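Local coordinates for protein Cwp19 (Clostridioides difficile, PDB 5OQ3) that probably hydrolyses cell-wall glycan through the TIM-barrel glycoside hydrolase domain modelled here, and may have N-acetylmuramoyl-L-alanine amidase activity, at residues E26-I32 against G358-A364; K60-I66 against Q374-K378; Q290-P294 against G323-K328. All blocks are in the same frame, centred on the assembly; numbering follows the deposited sequence.

Contact 1 of 3, residues E26-I32 against G358-A364; sequences EMRAAWI and GSMYFSA
Five backbone hydrogen bonds join Met27, Ala29 and Trp31 to the chain from Ser359 to Ala364. Four of them form the parallel ladder: Ser359 N to Met27 O, then Ala29 N to Ser359 O, Tyr361 N to Ala29 O and Trp31 N to Tyr361 O, the last slightly longer at 3.1 Å. The fifth, Ala364 N to Trp31 O (2.9 Å), comes after a cis peptide between Phe362 and Ser363 and carries the pairing past the ladder. At the other end Glu26 OE2 takes both NE and NH2 of Arg28, side-on and close to the guanidinium plane, and also pairs with Arg351. A water joins Glu26 OE1, weakly, to Ser359 OG, which also hydrogen-bonds to Gln324.

The apolar packing centres on Trp31. With its CG beside the backbone N (chi1 -80°), the indole swings over to strand 356-361, and Met360 CB makes a CH-pi contact 3.8 Å from the centroid of its six-membered ring. Phe362 CB reaches Trp31 CE3 at 3.6 Å, and the two rings meet obliquely. Farther along, Ile32 CG1 rests on Ala364 CB (3.7 Å).

This seam joins the first and last strands and so closes the eight-stranded TIM barrel. Strand 68-74 flanks strand 27-32 on its other side. Ala30, Ile32 and Ala364 pack against Leu61 of helix 47-63, while Tyr361 lies on Leu377 of helix 371-381; Trp31 meets Trp122 edge-to-face.

Contact 2 of 3, residues K60-I66 against Q374-K378; sequences KLKSVGI and QKDLK
Val64 fits against helix 371-381 with its two methyl groups serving different neighbours. CG1 lies beside the backbone N (chi1 -53°) and meets both Gln374 CB and Gln374 O, each at 3.7 Å; CG2 faces Leu377 instead, 4.0 Å from its CB. The Val64 side chain runs roughly perpendicular to that of Gln374 and at a slant to that of Leu377. Deeper in, Ile66 CD1 touches Leu377 CD2 at 4.3 Å, and Ile367 of helix 364-369 packs against both Val64 and Leu377.

The edges of the contact are made by long side chains. Lys378 passes its methylene groups along the end of helix 47-63, where its CG is 3.7 Å from Ser63 O. Gln374 stretches out beyond CG until its amide crosses the bent Lys60 chain at a slant, NE2 lying 3.9 Å from Lys60 CD. That NE2 donates to Ile367 O, which helps fix the turn of the group. One water accepts from both Gln374 NE2 and Lys60 NZ; another links Ser63 OG (2.6 Å) to Gln374 OE1 (3.3 Å), with a weak bond to Lys378 NZ.

A Schellman motif ends helix 47-63 just after Val64 and turns the chain toward Ile66: Gly65 takes a positive phi (106°), Ile66 N bonds back to Leu61 O and Gly65 N to Lys62 O.

No direct hydrogen bond spans the two segments. Apolar packing and water bridges at the margin make the contact; Lys378 approaches the carbonyl end of helix 47-63 through its methylenes, not NZ, so its ammonium may gain only a little electrostatically.

Contact 3 of 3, residues Q290-P294 against G323-K328; sequences QLYWP and GQGIYK
Tyr292 and Gly325 are each the centre of an inverse gamma turn, and the two turns lie side by side with their CA atoms 4.3 Å apart. They belong to the chain leaving neighbouring strands 286-287 and 319-324 of the TIM barrel, beyond the C-terminal ends of those strands. The bond Leu291 N to Gly323 O (3.1 Å) still joins the backbones in strand fashion; farther out a water takes over, donating to Leu291 O and accepting from Gly325 N.

The ring of Tyr292 fills the gap between the segments. Gly323 O lies at its edge, 3.5 Å from CD1, where the glycine lets the ring come close to the backbone. Gln290 CB covers one face; over the opposite face stands Tyr327, in an offset edge-to-face pair with centroids 5.4 Å apart and planes at 86°. Tyr327 CE1 and OH do the touching, 3.6 and 3.4 Å from Tyr292 CD2. The type I turn from Gly325 to Lys328 brings Tyr327 round, and its chi1 of 71°, with CG between the backbone N and the carbonyl carbon, turns the ring back toward Tyr292.

Lys328, extended beyond CG, spans the contact beside Trp293. Its NZ is also bonded to Gln337, and it meets the carbonyl of Tyr292 almost end-on, with NZ 2.7 Å from O.

Contacts 1 and 3, their centres about 11 Å apart, share the barrel sheet, in which strands 319-324 and 356-361 are neighbours. Ser359 OG and Gln324 OE1, at 2.7 Å, probably hydrogen-bond, as do Met360 O and Gln324 N, while Tyr292 OH packs on Trp31 CZ3 at 3.3 Å. Contact 2 lies outside the barrel, about 11 Å from contact 1 between centres, and touches it where Ile66 CG2 sits 3.3 Å from Arg28 O. Contacts 2 and 3 do not touch: centres about 17 Å apart, nearest atoms about 5 Å. TIM-barrel active sites lie at the C-terminal strand ends, so contact 3 and the Trp31 end of contact 1 are probably nearer the active site.

Contact 1 of 3, residues E26-I32 against G358-A364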
loop_
_atom_site.group_PDB
_atom_site.type_symbol
_atom_site.label_atom_id
_atom_site.label_comp_id
_atom_site.label_asym_id
_atom_site.label_seq_id
_atom_site.Cartn_x
_atom_site.Cartn_y
_atom_site.Cartn_z
ATOM N N GLU A 26 2.065 -1.631 -20.229
ATOM C CA GLU A 26 2.639 -0.857 -19.153
ATOM C C GLU A 26 1.579 -0.699 -18.031
ATOM O O GLU A 26 0.418 -0.401 -18.305
ATOM C CB GLU A 26 3.060 0.493 -19.707
ATOM C CG GLU A 26 3.840 1.366 -18.749
ATOM C CD GLU A 26 4.175 2.756 -19.285
ATOM O OE1 GLU A 26 5.307 3.232 -19.080
ATOM O OE2 GLU A 26 3.318 3.393 -19.903
ATOM N N MET A 27 1.985 -0.887 -16.778
ATOM C CA MET A 27 1.123 -0.580 -15.609
ATOM C C MET A 27 0.926 0.898 -15.446
ATOM O O MET A 27 1.899 1.637 -15.440
ATOM C CB MET A 27 1.746 -1.205 -14.336
ATOM C CG MET A 27 1.069 -0.836 -13.039
ATOM S SD MET A 27 -0.648 -1.387 -12.955
ATOM C CE MET A 27 -0.462 -3.127 -12.792
ATOM N N ARG A 28 -0.331 1.323 -15.358
ATOM C CA ARG A 28 -0.660 2.733 -15.217
ATOM C C ARG A 28 -1.749 2.844 -14.141
ATOM O O ARG A 28 -2.927 2.889 -14.465
ATOM C CB ARG A 28 -1.153 3.286 -16.587
ATOM C CG ARG A 28 -0.089 3.173 -17.659
ATOM C CD ARG A 28 -0.626 3.414 -19.073
ATOM N NE ARG A 28 0.452 3.293 -20.064
ATOM C CZ ARG A 28 0.312 3.454 -21.380
ATOM N NH1 ARG A 28 -0.890 3.671 -21.899
ATOM N NH2 ARG A 28 1.378 3.398 -22.162
ATOM N N ALA A 29 -1.333 2.820 -12.872
ATOM C CA ALA A 29 -2.281 2.692 -11.752
ATOM C C ALA A 29 -2.438 3.969 -10.994
ATOM O O ALA A 29 -1.550 4.793 -11.000
ATOM C CB ALA A 29 -1.797 1.591 -10.813
ATOM N N ALA A 30 -3.570 4.106 -10.343
ATOM C CA ALA A 30 -3.772 5.153 -9.373
ATOM C C ALA A 30 -4.223 4.530 -8.048
ATOM O O ALA A 30 -5.115 3.688 -8.038
ATOM C CB ALA A 30 -4.778 6.168 -9.856
ATOM N N TRP A 31 -3.638 5.018 -6.957
ATOM C CA TRP A 31 -4.116 4.700 -5.616
ATOM C C TRP A 31 -5.402 5.479 -5.344
ATOM O O TRP A 31 -5.458 6.703 -5.589
ATOM C CB TRP A 31 -3.069 5.043 -4.544
ATOM C CG TRP A 31 -1.982 4.052 -4.384
ATOM C CD1 TRP A 31 -2.060 2.856 -3.745
ATOM C CD2 TRP A 31 -0.598 4.205 -4.739
ATOM N NE1 TRP A 31 -0.849 2.239 -3.750
ATOM C CE2 TRP A 31 0.077 3.073 -4.286
ATOM C CE3 TRP A 31 0.136 5.224 -5.345
ATOM C CZ2 TRP A 31 1.451 2.882 -4.468
ATOM C CZ3 TRP A 31 1.490 5.070 -5.494
ATOM C CH2 TRP A 31 2.132 3.904 -5.057
ATOM N N ILE A 32 -6.399 4.774 -4.813
ATOM C CA ILE A 32 -7.634 5.372 -4.314
ATOM C C ILE A 32 -7.691 5.010 -2.807
ATOM O O ILE A 32 -8.051 3.909 -2.416
ATOM C CB ILE A 32 -8.855 4.805 -5.084
ATOM C CG1 ILE A 32 -8.724 5.146 -6.604
ATOM C CG2 ILE A 32 -10.177 5.325 -4.517
ATOM C CD1 ILE A 32 -9.817 4.558 -7.478
ATOM N N GLY A 358 6.087 0.167 -15.345
ATOM C CA GLY A 358 5.062 1.178 -15.263
ATOM C C GLY A 358 5.090 1.959 -13.977
ATOM O O GLY A 358 6.167 2.038 -13.369
ATOM N N SER A 359 3.955 2.552 -13.598
ATOM C CA SER A 359 3.857 3.545 -12.541
ATOM C C SER A 359 2.545 3.358 -11.770
ATOM O O SER A 359 1.542 2.879 -12.336
ATOM C CB SER A 359 3.841 4.957 -13.101
ATOM O OG SER A 359 5.075 5.340 -13.692
ATOM N N MET A 360 2.582 3.816 -10.516
ATOM C CA MET A 360 1.409 4.011 -9.690
ATOM C C MET A 360 1.438 5.411 -9.155
ATOM O O MET A 360 2.454 5.848 -8.697
ATOM C CB MET A 360 1.328 2.984 -8.547
ATOM C CG MET A 360 1.402 1.525 -8.949
ATOM S SD MET A 360 0.512 0.485 -7.780
ATOM C CE MET A 360 0.332 -0.973 -8.749
ATOM N N TYR A 361 0.317 6.123 -9.261
ATOM C CA TYR A 361 0.223 7.545 -8.938
ATOM C C TYR A 361 -0.459 7.734 -7.565
ATOM O O TYR A 361 -1.598 7.298 -7.385
ATOM C CB TYR A 361 -0.595 8.305 -9.996
ATOM C CG TYR A 361 0.179 8.356 -11.297
ATOM C CD1 TYR A 361 1.065 9.390 -11.544
ATOM C CD2 TYR A 361 0.051 7.384 -12.272
ATOM C CE1 TYR A 361 1.781 9.447 -12.714
ATOM C CE2 TYR A 361 0.787 7.432 -13.450
ATOM C CZ TYR A 361 1.660 8.470 -13.654
ATOM O OH TYR A 361 2.413 8.560 -14.806
ATOM N N PHE A 362 0.220 8.439 -6.683
ATOM C CA PHE A 362 -0.346 8.862 -5.411
ATOM C C PHE A 362 -0.759 10.309 -5.498
ATOM O O PHE A 362 0.125 11.153 -5.467
ATOM C CB PHE A 362 0.590 8.629 -4.225
ATOM C CG PHE A 362 -0.190 8.592 -2.933
ATOM C CD1 PHE A 362 -0.453 9.764 -2.209
ATOM C CD2 PHE A 362 -0.827 7.423 -2.543
ATOM C CE1 PHE A 362 -1.226 9.732 -1.079
ATOM C CE2 PHE A 362 -1.625 7.401 -1.408
ATOM C CZ PHE A 362 -1.822 8.560 -0.684
ATOM N N SER A 363 -2.063 10.617 -5.595
ATOM C CA SER A 363 -3.188 9.697 -5.549
ATOM C C SER A 363 -4.222 10.120 -6.585
ATOM O O SER A 363 -4.076 11.147 -7.250
ATOM C CB SER A 363 -3.795 9.595 -4.133
ATOM O OG SER A 363 -4.454 10.796 -3.783
ATOM N N ALA A 364 -5.288 9.348 -6.686
ATOM C CA ALA A 364 -6.338 9.570 -7.677
ATOM C C ALA A 364 -6.920 10.973 -7.666
ATOM O O ALA A 364 -7.166 11.542 -8.747
ATOM C CB ALA A 364 -7.440 8.554 -7.485
HETATM O O HOH W 1 4.218 4.905 -16.735
#

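Contact 2 of 3, residues K60-I66 against Q374-K378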
loop_
_atom_site.group_PDB
_atom_site.type_symbol
_atom_site.label_atom_id
_atom_site.label_comp_id
_atom_site.label_asym_id
_atom_site.label_seq_id
_atom_site.Cartn_x
_atom_site.Cartn_y
_atom_site.Cartn_z
ATOM N N LYS A 60 -12.697 9.760 -14.947
ATOM C CA LYS A 60 -11.642 10.745 -15.099
ATOM C C LYS A 60 -10.267 10.021 -15.194
ATOM O O LYS A 60 -9.453 10.359 -16.047
ATOM C CB LYS A 60 -11.699 11.750 -13.943
ATOM C CG LYS A 60 -11.004 13.086 -14.194
ATOM C CD LYS A 60 -11.818 14.072 -15.043
ATOM C CE LYS A 60 -12.977 14.793 -14.321
ATOM N NZ LYS A 60 -12.569 15.838 -13.330
ATOM N N LEU A 61 -10.046 8.996 -14.373
ATOM C CA LEU A 61 -8.783 8.251 -14.447
ATOM C C LEU A 61 -8.619 7.558 -15.806
ATOM O O LEU A 61 -7.564 7.643 -16.421
ATOM C CB LEU A 61 -8.722 7.239 -13.317
ATOM C CG LEU A 61 -8.755 7.786 -11.884
ATOM C CD1 LEU A 61 -8.830 6.648 -10.875
ATOM C CD2 LEU A 61 -7.564 8.679 -11.629
ATOM N N LYS A 62 -9.684 6.908 -16.273
ATOM C CA LYS A 62 -9.607 6.208 -17.535
ATOM C C LYS A 62 -9.273 7.194 -18.657
ATOM O O LYS A 62 -8.503 6.898 -19.572
ATOM C CB LYS A 62 -10.879 5.435 -17.835
ATOM C CG LYS A 62 -10.764 4.758 -19.172
ATOM C CD LYS A 62 -11.687 3.626 -19.402
ATOM C CE LYS A 62 -11.273 2.875 -20.656
ATOM N NZ LYS A 62 -12.400 2.007 -21.068
ATOM N N SER A 63 -9.873 8.382 -18.573
ATOM C CA SER A 63 -9.679 9.400 -19.606
ATOM C C SER A 63 -8.241 9.850 -19.813
ATOM O O SER A 63 -7.923 10.362 -20.898
ATOM C CB SER A 63 -10.556 10.644 -19.370
ATOM O OG SER A 63 -9.988 11.521 -18.400
ATOM N N VAL A 64 -7.381 9.657 -18.813
ATOM C CA VAL A 64 -5.956 10.030 -18.939
ATOM C C VAL A 64 -5.034 8.856 -19.138
ATOM O O VAL A 64 -3.822 9.029 -19.151
ATOM C CB VAL A 64 -5.463 10.928 -17.789
ATOM C CG1 VAL A 64 -6.392 12.127 -17.656
ATOM C CG2 VAL A 64 -5.329 10.178 -16.449
ATOM N N GLY A 65 -5.596 7.654 -19.244
ATOM C CA GLY A 65 -4.797 6.461 -19.503
ATOM C C GLY A 65 -4.591 5.516 -18.320
ATOM O O GLY A 65 -3.906 4.530 -18.441
ATOM N N ILE A 66 -5.168 5.809 -17.169
ATOM C CA ILE A 66 -5.079 4.882 -16.038
ATOM C C ILE A 66 -5.802 3.582 -16.373
ATOM O O ILE A 66 -6.940 3.577 -16.851
ATOM C CB ILE A 66 -5.616 5.522 -14.750
ATOM C CG1 ILE A 66 -4.833 6.760 -14.361
ATOM C CG2 ILE A 66 -5.686 4.524 -13.590
ATOM C CD1 ILE A 66 -3.385 6.500 -14.036
ATOM N N GLN A 374 -3.820 16.000 -15.720
ATOM C CA GLN A 374 -4.554 15.250 -16.721
ATOM C C GLN A 374 -3.901 15.355 -18.096
ATOM O O GLN A 374 -3.694 14.358 -18.780
ATOM C CB GLN A 374 -6.002 15.707 -16.786
ATOM C CG GLN A 374 -6.840 15.254 -15.601
ATOM C CD GLN A 374 -8.168 15.965 -15.550
ATOM O OE1 GLN A 374 -8.718 16.319 -16.593
ATOM N NE2 GLN A 374 -8.681 16.211 -14.334
ATOM N N LYS A 375 -3.562 16.575 -18.487
ATOM C CA LYS A 375 -2.939 16.803 -19.788
ATOM C C LYS A 375 -1.583 16.075 -19.913
ATOM O O LYS A 375 -1.284 15.485 -20.958
ATOM C CB LYS A 375 -2.764 18.325 -20.007
ATOM C CG LYS A 375 -2.155 18.729 -21.337
ATOM C CD LYS A 375 -2.291 20.236 -21.572
ATOM C CE LYS A 375 -1.342 21.072 -20.723
ATOM N NZ LYS A 375 -0.068 21.372 -21.445
ATOM N N ASP A 376 -0.780 16.115 -18.842
ATOM C CA ASP A 376 0.534 15.442 -18.839
ATOM C C ASP A 376 0.400 13.929 -18.943
ATOM O O ASP A 376 1.094 13.297 -19.774
ATOM C CB ASP A 376 1.353 15.858 -17.632
ATOM C CG ASP A 376 1.937 17.272 -17.777
ATOM O OD1 ASP A 376 2.019 17.788 -18.897
ATOM O OD2 ASP A 376 2.346 17.840 -16.770
ATOM N N LEU A 377 -0.514 13.340 -18.170
ATOM C CA LEU A 377 -0.709 11.904 -18.271
ATOM C C LEU A 377 -1.281 11.508 -19.633
ATOM O O LEU A 377 -0.834 10.521 -20.210
ATOM C CB LEU A 377 -1.546 11.362 -17.102
ATOM C CG LEU A 377 -0.702 10.922 -15.888
ATOM C CD1 LEU A 377 0.189 12.029 -15.374
ATOM C CD2 LEU A 377 -1.596 10.378 -14.785
ATOM N N LYS A 378 -2.232 12.279 -20.167
ATOM C CA LYS A 378 -2.710 12.007 -21.531
ATOM C C LYS A 378 -1.550 11.975 -22.516
ATOM O O LYS A 378 -1.475 11.087 -23.367
ATOM C CB LYS A 378 -3.740 13.041 -21.997
ATOM C CG LYS A 378 -5.133 12.747 -21.501
ATOM C CD LYS A 378 -6.163 13.712 -22.078
ATOM C CE LYS A 378 -7.284 13.955 -21.082
ATOM N NZ LYS A 378 -8.257 14.975 -21.550
HETATM O O HOH W 2 -11.055 17.950 -14.072
HETATM O O HOH W 3 -9.949 14.154 -18.691
#

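Contact 3 of 3, residues Q290-P294 against G323-K328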
loop_
_atom_site.group_PDB
_atom_site.type_symbol
_atom_site.label_atom_id
_atom_site.label_comp_id
_atom_site.label_asym_id
_atom_site.label_seq_id
_atom_site.Cartn_x
_atom_site.Cartn_y
_atom_site.Cartn_z
ATOM N N GLN A 290 8.154 3.895 -3.313
ATOM C CA GLN A 290 7.552 5.224 -3.318
ATOM C C GLN A 290 8.658 6.260 -3.491
ATOM O O GLN A 290 9.351 6.643 -2.542
ATOM C CB GLN A 290 6.790 5.410 -1.994
ATOM C CG GLN A 290 5.624 4.464 -1.921
ATOM C CD GLN A 290 4.841 4.528 -0.605
ATOM O OE1 GLN A 290 4.971 5.424 0.208
ATOM N NE2 GLN A 290 3.984 3.553 -0.420
ATOM N N LEU A 291 8.844 6.674 -4.751
ATOM C CA LEU A 291 9.877 7.646 -5.093
ATOM C C LEU A 291 9.278 9.018 -5.173
ATOM O O LEU A 291 9.311 9.690 -6.217
ATOM C CB LEU A 291 10.578 7.235 -6.399
ATOM C CG LEU A 291 11.182 5.819 -6.425
ATOM C CD1 LEU A 291 12.059 5.681 -7.680
ATOM C CD2 LEU A 291 11.961 5.472 -5.177
ATOM N N TYR A 292 8.848 9.501 -4.016
ATOM C CA TYR A 292 8.112 10.751 -3.952
ATOM C C TYR A 292 9.046 11.936 -3.745
ATOM O O TYR A 292 8.858 12.749 -2.826
ATOM C CB TYR A 292 7.053 10.672 -2.837
ATOM C CG TYR A 292 6.052 9.537 -2.888
ATOM C CD1 TYR A 292 5.737 8.869 -4.067
ATOM C CD2 TYR A 292 5.336 9.201 -1.753
ATOM C CE1 TYR A 292 4.756 7.895 -4.094
ATOM C CE2 TYR A 292 4.375 8.204 -1.776
ATOM C CZ TYR A 292 4.062 7.574 -2.965
ATOM O OH TYR A 292 3.098 6.599 -3.014
ATOM N N TRP A 293 10.014 12.066 -4.649
ATOM C CA TRP A 293 10.973 13.128 -4.585
ATOM C C TRP A 293 11.239 13.642 -6.006
ATOM O O TRP A 293 11.096 12.909 -6.978
ATOM C CB TRP A 293 12.291 12.605 -4.028
ATOM C CG TRP A 293 12.193 12.107 -2.602
ATOM C CD1 TRP A 293 12.021 12.868 -1.463
ATOM C CD2 TRP A 293 12.271 10.752 -2.157
ATOM N NE1 TRP A 293 11.995 12.070 -0.356
ATOM C CE2 TRP A 293 12.155 10.766 -0.747
ATOM C CE3 TRP A 293 12.465 9.527 -2.805
ATOM C CZ2 TRP A 293 12.224 9.607 0.015
ATOM C CZ3 TRP A 293 12.509 8.373 -2.047
ATOM C CH2 TRP A 293 12.371 8.418 -0.653
ATOM N N PRO A 294 11.692 14.890 -6.128
ATOM C CA PRO A 294 12.140 15.427 -7.411
ATOM C C PRO A 294 13.457 14.850 -7.890
ATOM O O PRO A 294 14.309 14.420 -7.102
ATOM C CB PRO A 294 12.311 16.929 -7.155
ATOM C CG PRO A 294 11.704 17.172 -5.842
ATOM C CD PRO A 294 11.747 15.910 -5.076
ATOM N N GLY A 323 6.379 4.301 -7.774
ATOM C CA GLY A 323 5.393 5.131 -7.115
ATOM C C GLY A 323 5.699 6.595 -7.350
ATOM O O GLY A 323 6.758 7.100 -6.951
ATOM N N GLN A 324 4.743 7.304 -7.959
ATOM C CA GLN A 324 4.908 8.699 -8.362
ATOM C C GLN A 324 4.171 9.622 -7.419
ATOM O O GLN A 324 2.947 9.514 -7.253
ATOM C CB GLN A 324 4.348 8.903 -9.798
ATOM C CG GLN A 324 4.758 7.893 -10.873
ATOM C CD GLN A 324 6.221 7.870 -11.343
ATOM O OE1 GLN A 324 6.570 7.015 -12.127
ATOM N NE2 GLN A 324 7.051 8.825 -10.959
ATOM N N GLY A 325 4.896 10.603 -6.877
ATOM C CA GLY A 325 4.356 11.512 -5.881
ATOM C C GLY A 325 3.686 12.770 -6.355
ATOM O O GLY A 325 4.068 13.894 -5.966
ATOM N N ILE A 326 2.657 12.597 -7.181
ATOM C CA ILE A 326 1.988 13.711 -7.823
ATOM C C ILE A 326 1.241 14.609 -6.836
ATOM O O ILE A 326 0.899 15.726 -7.195
ATOM C CB ILE A 326 1.125 13.316 -9.026
ATOM C CG1 ILE A 326 0.055 12.301 -8.681
ATOM C CG2 ILE A 326 2.013 12.856 -10.192
ATOM C CD1 ILE A 326 -1.067 12.190 -9.682
ATOM N N TYR A 327 1.009 14.133 -5.610
ATOM C CA TYR A 327 0.478 14.993 -4.558
ATOM C C TYR A 327 1.388 16.184 -4.234
ATOM O O TYR A 327 0.932 17.194 -3.698
ATOM C CB TYR A 327 0.158 14.162 -3.293
ATOM C CG TYR A 327 1.387 13.667 -2.553
ATOM C CD1 TYR A 327 2.027 12.487 -2.919
ATOM C CD2 TYR A 327 1.865 14.347 -1.447
ATOM C CE1 TYR A 327 3.136 12.027 -2.214
ATOM C CE2 TYR A 327 2.976 13.910 -0.741
ATOM C CZ TYR A 327 3.597 12.724 -1.112
ATOM O OH TYR A 327 4.686 12.236 -0.413
ATOM N N LYS A 328 2.690 16.054 -4.493
ATOM C CA LYS A 328 3.628 17.168 -4.271
ATOM C C LYS A 328 3.577 18.111 -5.450
ATOM O O LYS A 328 4.032 17.786 -6.548
ATOM C CB LYS A 328 5.034 16.654 -4.028
ATOM C CG LYS A 328 5.216 15.804 -2.787
ATOM C CD LYS A 328 6.687 15.624 -2.435
ATOM C CE LYS A 328 6.867 14.803 -1.179
ATOM N NZ LYS A 328 8.288 14.586 -0.875
HETATM O O HOH W 4 7.531 10.730 -8.051
#